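Local structure of hypothetical protein SO2946 (Shewanella oneidensis, 2A5Z) at residues R196-L201 / S211-A216; S182-C187 / Y202-T207. The protein is of unknown function but binds magnesium and adopts a jelly-roll fold with a carbohydrate-binding module, so it may recognise sugars. All blocks are in the same frame, centred on the assembly; numbering follows the deposited sequence.

Contact 1. Residues R196-L201 / S211-A216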
ATOM      1  N   ARG C 196       7.175  15.103 -26.804  1.00 18.81           N
ATOM      2  CA  ARG C 196       8.019  16.168 -26.302  1.00 18.45           C
ATOM      3  C   ARG C 196       7.578  16.434 -24.872  1.00 17.90           C
ATOM      4  O   ARG C 196       6.608  15.838 -24.402  1.00 18.23           O
ATOM      5  CB  ARG C 196       7.878  17.429 -27.152  1.00 18.17           C
ATOM      6  CG  ARG C 196       8.380  17.287 -28.585  1.00 18.60           C
ATOM      7  CD  ARG C 196       8.407  18.637 -29.311  1.00 19.61           C
ATOM      8  NE  ARG C 196       7.094  19.272 -29.384  1.00 22.98           N
ATOM      9  CZ  ARG C 196       6.808  20.494 -28.938  1.00 24.28           C
ATOM     10  NH1 ARG C 196       7.744  21.264 -28.387  1.00 25.16           N
ATOM     11  NH2 ARG C 196       5.579  20.961 -29.066  1.00 25.50           N
ATOM     12  N   PHE C 197       8.290  17.314 -24.175  1.00 17.64           N
ATOM     13  CA  PHE C 197       7.948  17.649 -22.796  1.00 17.17           C
ATOM     14  C   PHE C 197       8.129  19.131 -22.501  1.00 17.01           C
ATOM     15  O   PHE C 197       8.892  19.836 -23.176  1.00 16.82           O
ATOM     16  CB  PHE C 197       8.771  16.812 -21.812  1.00 16.63           C
ATOM     17  CG  PHE C 197      10.242  17.155 -21.792  1.00 16.82           C
ATOM     18  CD1 PHE C 197      10.723  18.192 -20.997  1.00 15.75           C
ATOM     19  CD2 PHE C 197      11.149  16.442 -22.573  1.00 15.98           C
ATOM     20  CE1 PHE C 197      12.071  18.513 -20.981  1.00 16.26           C
ATOM     21  CE2 PHE C 197      12.501  16.757 -22.547  1.00 15.85           C
ATOM     22  CZ  PHE C 197      12.960  17.796 -21.754  1.00 15.58           C
ATOM     23  N   LYS C 198       7.414  19.591 -21.485  1.00 16.98           N
ATOM     24  CA  LYS C 198       7.626  20.906 -20.916  1.00 17.00           C
ATOM     25  C   LYS C 198       7.884  20.734 -19.431  1.00 17.35           C
ATOM     26  O   LYS C 198       7.164  19.989 -18.757  1.00 17.33           O
ATOM     27  CB  LYS C 198       6.408  21.803 -21.160  1.00 16.79           C
ATOM     28  CG  LYS C 198       6.526  23.205 -20.566  1.00 17.93           C
ATOM     29  CD  LYS C 198       5.444  24.129 -21.094  1.00 21.16           C
ATOM     30  CE  LYS C 198       5.788  25.575 -20.751  1.00 23.24           C
ATOM     31  NZ  LYS C 198       5.038  26.558 -21.584  1.00 23.55           N
ATOM     32  N   VAL C 199       8.933  21.385 -18.929  1.00 17.36           N
ATOM     33  CA  VAL C 199       9.183  21.446 -17.484  1.00 17.57           C
ATOM     34  C   VAL C 199       9.083  22.878 -16.987  1.00 17.36           C
ATOM     35  O   VAL C 199       9.523  23.815 -17.662  1.00 17.03           O
ATOM     36  CB  VAL C 199      10.557  20.846 -17.039  1.00 17.40           C
ATOM     37  CG1 VAL C 199      10.516  19.323 -17.072  1.00 18.46           C
ATOM     38  CG2 VAL C 199      11.706  21.390 -17.878  1.00 17.31           C
ATOM     39  N   THR C 200       8.496  23.038 -15.808  1.00 17.12           N
ATOM     40  CA  THR C 200       8.382  24.350 -15.187  1.00 17.23           C
ATOM     41  C   THR C 200       8.822  24.260 -13.743  1.00 17.01           C
ATOM     42  O   THR C 200       8.349  23.395 -12.996  1.00 16.99           O
ATOM     43  CB  THR C 200       6.946  24.896 -15.276  1.00 17.07           C
ATOM     44  OG1 THR C 200       6.531  24.891 -16.642  1.00 17.61           O
ATOM     45  CG2 THR C 200       6.869  26.323 -14.740  1.00 17.77           C
ATOM     46  N   LEU C 201       9.740  25.144 -13.368  1.00 16.78           N
ATOM     47  CA  LEU C 201      10.186  25.283 -11.987  1.00 16.74           C
ATOM     48  C   LEU C 201       9.513  26.496 -11.332  1.00 16.97           C
ATOM     49  O   LEU C 201       9.430  27.574 -11.929  1.00 16.96           O
ATOM     50  CB  LEU C 201      11.709  25.421 -11.941  1.00 16.76           C
ATOM     51  CG  LEU C 201      12.415  25.606 -10.604  1.00 17.20           C
ATOM     52  CD1 LEU C 201      12.521  24.282  -9.826  1.00 16.64           C
ATOM     53  CD2 LEU C 201      13.789  26.222 -10.853  1.00 17.89           C
ATOM     54  N   SER C 211      10.984  27.914 -17.165  1.00 16.47           N
ATOM     55  CA  SER C 211      10.367  26.826 -17.933  1.00 17.11           C
ATOM     56  C   SER C 211      11.165  26.489 -19.192  1.00 17.14           C
ATOM     57  O   SER C 211      11.856  27.341 -19.756  1.00 16.92           O
ATOM     58  CB  SER C 211       8.902  27.119 -18.278  1.00 17.05           C
ATOM     59  OG  SER C 211       8.810  27.957 -19.414  1.00 19.20           O
ATOM     60  N   TYR C 212      11.061  25.234 -19.614  1.00 17.56           N
ATOM     61  CA  TYR C 212      11.698  24.758 -20.837  1.00 17.76           C
ATOM     62  C   TYR C 212      10.749  23.809 -21.554  1.00 17.70           C
ATOM     63  O   TYR C 212      10.181  22.926 -20.923  1.00 17.18           O
ATOM     64  CB  TYR C 212      13.005  24.032 -20.506  1.00 18.25           C
ATOM     65  CG  TYR C 212      13.730  23.483 -21.711  1.00 18.65           C
ATOM     66  CD1 TYR C 212      14.552  24.301 -22.475  1.00 18.91           C
ATOM     67  CD2 TYR C 212      13.600  22.139 -22.084  1.00 19.67           C
ATOM     68  CE1 TYR C 212      15.222  23.813 -23.589  1.00 19.74           C
ATOM     69  CE2 TYR C 212      14.278  21.635 -23.200  1.00 21.01           C
ATOM     70  CZ  TYR C 212      15.086  22.491 -23.944  1.00 20.41           C
ATOM     71  OH  TYR C 212      15.770  22.035 -25.048  1.00 21.73           O
ATOM     72  N   THR C 213      10.573  24.013 -22.861  1.00 17.70           N
ATOM     73  CA  THR C 213       9.846  23.081 -23.724  1.00 17.98           C
ATOM     74  C   THR C 213      10.826  22.443 -24.709  1.00 18.31           C
ATOM     75  O   THR C 213      11.539  23.143 -25.433  1.00 18.33           O
ATOM     76  CB  THR C 213       8.704  23.785 -24.511  1.00 17.99           C
ATOM     77  OG1 THR C 213       7.853  24.476 -23.596  1.00 17.25           O
ATOM     78  CG2 THR C 213       7.854  22.771 -25.276  1.00 18.80           C
ATOM     79  N   SER C 214      10.863  21.115 -24.736  1.00 18.67           N
ATOM     80  CA  SER C 214      11.799  20.399 -25.601  1.00 18.88           C
ATOM     81  C   SER C 214      11.506  20.572 -27.103  1.00 19.39           C
ATOM     82  O   SER C 214      10.370  20.839 -27.505  1.00 19.56           O
ATOM     83  CB  SER C 214      11.867  18.916 -25.214  1.00 18.61           C
ATOM     84  OG  SER C 214      10.746  18.195 -25.693  1.00 17.84           O
ATOM     85  N   THR C 215      12.554  20.442 -27.915  1.00 19.88           N
ATOM     86  CA  THR C 215      12.433  20.408 -29.368  1.00 20.28           C
ATOM     87  C   THR C 215      12.221  18.964 -29.811  1.00 20.43           C
ATOM     88  O   THR C 215      11.320  18.672 -30.596  1.00 20.52           O
ATOM     89  CB  THR C 215      13.685  21.016 -30.057  1.00 20.46           C
ATOM     90  OG1 THR C 215      13.769  22.416 -29.751  1.00 21.26           O
ATOM     91  CG2 THR C 215      13.619  20.853 -31.574  1.00 21.19           C
ATOM     92  N   ALA C 216      13.049  18.066 -29.288  1.00 20.54           N
ATOM     93  CA  ALA C 216      12.965  16.653 -29.610  1.00 20.62           C
ATOM     94  C   ALA C 216      12.136  15.905 -28.568  1.00 20.69           C
ATOM     95  O   ALA C 216      11.873  16.427 -27.476  1.00 20.61           O
ATOM     96  CB  ALA C 216      14.355  16.064 -29.713  1.00 20.99           C
TER

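Contact 2. Residues S182-C187 / Y202-T207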
ATOM      1  N   SER C 182      19.247  24.961   0.574  1.00 16.04           N
ATOM      2  CA  SER C 182      18.182  24.889   1.593  1.00 16.57           C
ATOM      3  C   SER C 182      16.907  25.658   1.218  1.00 16.38           C
ATOM      4  O   SER C 182      16.377  26.446   2.013  1.00 16.53           O
ATOM      5  CB  SER C 182      18.718  25.360   2.937  1.00 16.42           C
ATOM      6  OG  SER C 182      19.816  24.550   3.321  1.00 19.69           O
ATOM      7  N   THR C 183      16.421  25.423   0.005  1.00 16.11           N
ATOM      8  CA  THR C 183      15.250  26.141  -0.509  1.00 16.14           C
ATOM      9  C   THR C 183      14.248  25.161  -1.092  1.00 16.12           C
ATOM     10  O   THR C 183      14.632  24.209  -1.771  1.00 16.09           O
ATOM     11  CB  THR C 183      15.660  27.182  -1.575  1.00 16.31           C
ATOM     12  OG1 THR C 183      16.569  28.119  -0.989  1.00 16.37           O
ATOM     13  CG2 THR C 183      14.439  27.944  -2.133  1.00 16.91           C
ATOM     14  N   TRP C 184      12.966  25.411  -0.829  1.00 16.39           N
ATOM     15  CA  TRP C 184      11.878  24.599  -1.367  1.00 16.40           C
ATOM     16  C   TRP C 184      11.447  25.082  -2.738  1.00 16.90           C
ATOM     17  O   TRP C 184      11.236  26.281  -2.940  1.00 16.80           O
ATOM     18  CB  TRP C 184      10.688  24.620  -0.404  1.00 16.80           C
ATOM     19  CG  TRP C 184      10.918  23.761   0.779  1.00 16.51           C
ATOM     20  CD1 TRP C 184      11.308  24.164   2.031  1.00 17.18           C
ATOM     21  CD2 TRP C 184      10.794  22.335   0.833  1.00 16.09           C
ATOM     22  NE1 TRP C 184      11.425  23.070   2.859  1.00 16.57           N
ATOM     23  CE2 TRP C 184      11.120  21.936   2.149  1.00 16.38           C
ATOM     24  CE3 TRP C 184      10.435  21.356  -0.104  1.00 16.52           C
ATOM     25  CZ2 TRP C 184      11.099  20.593   2.554  1.00 17.27           C
ATOM     26  CZ3 TRP C 184      10.422  20.021   0.293  1.00 16.67           C
ATOM     27  CH2 TRP C 184      10.748  19.653   1.616  1.00 17.30           C
ATOM     28  N   TYR C 185      11.317  24.136  -3.669  1.00 16.81           N
ATOM     29  CA  TYR C 185      10.970  24.411  -5.067  1.00 16.72           C
ATOM     30  C   TYR C 185       9.851  23.464  -5.484  1.00 17.05           C
ATOM     31  O   TYR C 185       9.644  22.425  -4.853  1.00 17.18           O
ATOM     32  CB  TYR C 185      12.184  24.187  -5.988  1.00 16.02           C
ATOM     33  CG  TYR C 185      13.294  25.201  -5.851  1.00 15.45           C
ATOM     34  CD1 TYR C 185      13.178  26.469  -6.421  1.00 15.21           C
ATOM     35  CD2 TYR C 185      14.461  24.898  -5.150  1.00 15.27           C
ATOM     36  CE1 TYR C 185      14.193  27.419  -6.288  1.00 15.58           C
ATOM     37  CE2 TYR C 185      15.494  25.839  -5.016  1.00 15.06           C
ATOM     38  CZ  TYR C 185      15.348  27.094  -5.588  1.00 14.98           C
ATOM     39  OH  TYR C 185      16.351  28.025  -5.473  1.00 15.53           O
ATOM     40  N   ILE C 186       9.131  23.822  -6.543  1.00 17.76           N
ATOM     41  CA  ILE C 186       8.147  22.923  -7.151  1.00 18.36           C
ATOM     42  C   ILE C 186       8.513  22.768  -8.628  1.00 18.97           C
ATOM     43  O   ILE C 186       8.920  23.734  -9.273  1.00 19.20           O
ATOM     44  CB  ILE C 186       6.687  23.464  -6.994  1.00 18.53           C
ATOM     45  CG1 ILE C 186       6.416  23.909  -5.550  1.00 18.53           C
ATOM     46  CG2 ILE C 186       5.640  22.417  -7.462  1.00 18.87           C
ATOM     47  CD1 ILE C 186       5.166  24.763  -5.367  1.00 18.28           C
ATOM     48  N   CYS C 187       8.432  21.544  -9.147  1.00 19.41           N
ATOM     49  CA  CYS C 187       8.611  21.314 -10.574  1.00 19.39           C
ATOM     50  C   CYS C 187       7.447  20.508 -11.139  1.00 19.46           C
ATOM     51  O   CYS C 187       7.060  19.472 -10.579  1.00 19.16           O
ATOM     52  CB  CYS C 187       9.941  20.612 -10.880  1.00 19.36           C
ATOM     53  SG  CYS C 187      10.139  20.135 -12.631  1.00 20.79           S
ATOM     54  N   TYR C 202       9.011  26.299 -10.116  1.00 17.02           N
ATOM     55  CA  TYR C 202       8.330  27.337  -9.359  1.00 16.80           C
ATOM     56  C   TYR C 202       9.008  27.529  -8.007  1.00 17.23           C
ATOM     57  O   TYR C 202       9.719  26.639  -7.509  1.00 17.23           O
ATOM     58  CB  TYR C 202       6.862  26.968  -9.095  1.00 16.77           C
ATOM     59  CG  TYR C 202       6.055  26.505 -10.290  1.00 15.77           C
ATOM     60  CD1 TYR C 202       5.194  27.384 -10.956  1.00 17.05           C
ATOM     61  CD2 TYR C 202       6.120  25.183 -10.730  1.00 16.29           C
ATOM     62  CE1 TYR C 202       4.421  26.961 -12.043  1.00 16.58           C
ATOM     63  CE2 TYR C 202       5.361  24.745 -11.829  1.00 17.16           C
ATOM     64  CZ  TYR C 202       4.514  25.642 -12.476  1.00 16.56           C
ATOM     65  OH  TYR C 202       3.772  25.223 -13.554  1.00 15.74           O
ATOM     66  N   SER C 203       8.761  28.686  -7.403  1.00 17.60           N
ATOM     67  CA  SER C 203       9.116  28.906  -6.007  1.00 18.16           C
ATOM     68  C   SER C 203       8.127  28.131  -5.127  1.00 18.57           C
ATOM     69  O   SER C 203       7.128  27.587  -5.624  1.00 18.10           O
ATOM     70  CB  SER C 203       9.036  30.396  -5.686  1.00 18.00           C
ATOM     71  OG  SER C 203       7.680  30.796  -5.606  1.00 19.23           O
ATOM     72  N   ASP C 204       8.388  28.102  -3.821  1.00 19.02           N
ATOM     73  CA  ASP C 204       7.512  27.398  -2.877  1.00 19.51           C
ATOM     74  C   ASP C 204       6.106  28.016  -2.761  1.00 19.65           C
ATOM     75  O   ASP C 204       5.196  27.386  -2.222  1.00 19.98           O
ATOM     76  CB  ASP C 204       8.172  27.298  -1.495  1.00 19.71           C
ATOM     77  CG  ASP C 204       7.652  26.119  -0.682  1.00 20.15           C
ATOM     78  OD1 ASP C 204       7.126  25.154  -1.285  1.00 20.93           O
ATOM     79  OD2 ASP C 204       7.796  26.145   0.562  1.00 20.31           O
ATOM     80  N   SER C 205       5.929  29.235  -3.267  1.00 19.82           N
ATOM     81  CA  SER C 205       4.597  29.848  -3.320  1.00 20.14           C
ATOM     82  C   SER C 205       3.925  29.742  -4.703  1.00 19.91           C
ATOM     83  O   SER C 205       2.885  30.358  -4.940  1.00 20.06           O
ATOM     84  CB  SER C 205       4.643  31.298  -2.832  1.00 20.17           C
ATOM     85  OG  SER C 205       5.582  32.048  -3.569  1.00 22.08           O
ATOM     86  N   GLY C 206       4.518  28.950  -5.598  1.00 19.56           N
ATOM     87  CA  GLY C 206       3.942  28.682  -6.918  1.00 19.07           C
ATOM     88  C   GLY C 206       4.210  29.738  -7.980  1.00 19.19           C
ATOM     89  O   GLY C 206       3.568  29.746  -9.025  1.00 18.78           O
ATOM     90  N   THR C 207       5.164  30.627  -7.715  1.00 18.80           N
ATOM     91  CA  THR C 207       5.561  31.649  -8.682  1.00 18.71           C
ATOM     92  C   THR C 207       6.499  31.038  -9.720  1.00 17.80           C
ATOM     93  O   THR C 207       7.480  30.401  -9.359  1.00 17.65           O
ATOM     94  CB  THR C 207       6.239  32.839  -7.961  1.00 18.60           C
ATOM     95  OG1 THR C 207       5.317  33.389  -7.020  1.00 19.41           O
ATOM     96  CG2 THR C 207       6.646  33.933  -8.948  1.00 19.92           C
TER
HETATM   97  O   HOH W   1      11.189  28.925  -3.191  1.00 13.33           O
HETATM   98  O   HOH W   2       8.029  22.836  -2.467  1.00 18.61           O

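Contact 1. Residues R196-L201 / S211-A216
Ser214 meets Phe197 with both parts of its short side chain. CB lies over one face of the Phe197 ring, a CH-pi contact 3.7 Å from CB to the ring centroid, and chi1 (77°) turns OG to the Phe197 amide. OG accepts from that amide (Phe197 N to OG 3.0 Å) and donates a hydrogen bond to Ala216 O, so two bonds fix its rotation. Arg196 reaches across to the same residues: a bend at chi3 (-60°) brings NH1 onto Ser214 O at 2.8 Å, with the oxygen in the guanidinium plane, while CD lies 3.2 Å from Thr215 O. NE keeps a salt bridge to Asp194. These residues lie at the open end of the antiparallel beta hairpin of strands 197-203 and 208-213, the latter an edge strand of its sheet within this chain. Val199 and Tyr212 form a hydrogen-bonded pair, with Val199 N 2.8 Å from Tyr212 O. On their face of the sheet Val199 CG2 packs on Tyr212 CB, and the edge of the tyrosine ring comes to Phe197 CE1 through CD2 (4.1 Å). Tyr212 OH is hydrogen-bonded to Glu172, and the Phe197 ring also meets that of Phe189, nearly parallel. Across the other face the extended Lys198 chain passes Thr213 OG1, its CD 3.5 Å from that oxygen.

Contact 2. Residues S182-C187 / Y202-T207
Asp204 lies against Trp184 where two paired strands part. Its CB sits 3.5 Å from Trp184 O. With CG turned anti to the backbone N (chi1 -155°), the carboxylate runs alongside the tryptophan, both side chains pointing the same way and their planes 23° apart; CG is 3.4 Å from Trp184 CB. At the tip the oxygens divide the work. OD1 accepts a hydrogen bond from a water 2.8 Å away that also donates to Tyr185 O, whereas OD2, near Trp184 CB and CG, is hydrogen-bonded to His87, whose ring stacks on Trp184. A second water accepts from Asp204 N and donates to Trp184 O, bridging two backbone atoms that come close but at an angle too poor for a direct bond. Where the strands still pair, Tyr202 N reaches Ile186 O at 2.7 Å. The return bond, from Ile186 N to Tyr202 O at 3.0 Å, is straight at the hydrogen, although the donor stands 41° out of the carbonyl plane; the edge of the Tyr185 ring borders the same oxygen through CD1. Ile186 CD1 rests 3.4 Å from Ser203 O, which accepts from Gly206 N in a type I turn. With Ser203 N bonded to Thr207 O and Gly206 at positive phi, this is the type I turn plus G1 bulge of a 3:5 hairpin. Trp184 NE1 bonds to Glu84, and the Trp184 side chain comes within about 3 Å (nearest atoms) of the side chain of the magnesium ligand Asp247. Strand 184-191 runs between strands 119-125 and 197-203, with Ile186 touching Thr121 and Tyr123 of the former, while Val262 of a second subunit packs on Ile186 and Tyr202.

How the contacts relate
Contacts 1 and 2 share strand 197-203, contact 1 using its first part and contact 2 its end, with centres about 18 Å apart. Along the chain the segments come as 182-187, 196-201, 202-207 and 211-216, so the two contacts interleave: contact 2 belongs to the hairpin of strands 184-191 and 197-203, contact 1 to the next, of 197-203 and 208-213. Together they make a three-strand meander at one side of the six-stranded antiparallel sheet of the jelly roll. They meet where Leu201 CD1 lies 3.7 Å from Ile186 O. Contact 2 approaches the magnesium site; contact 1 lies away from it.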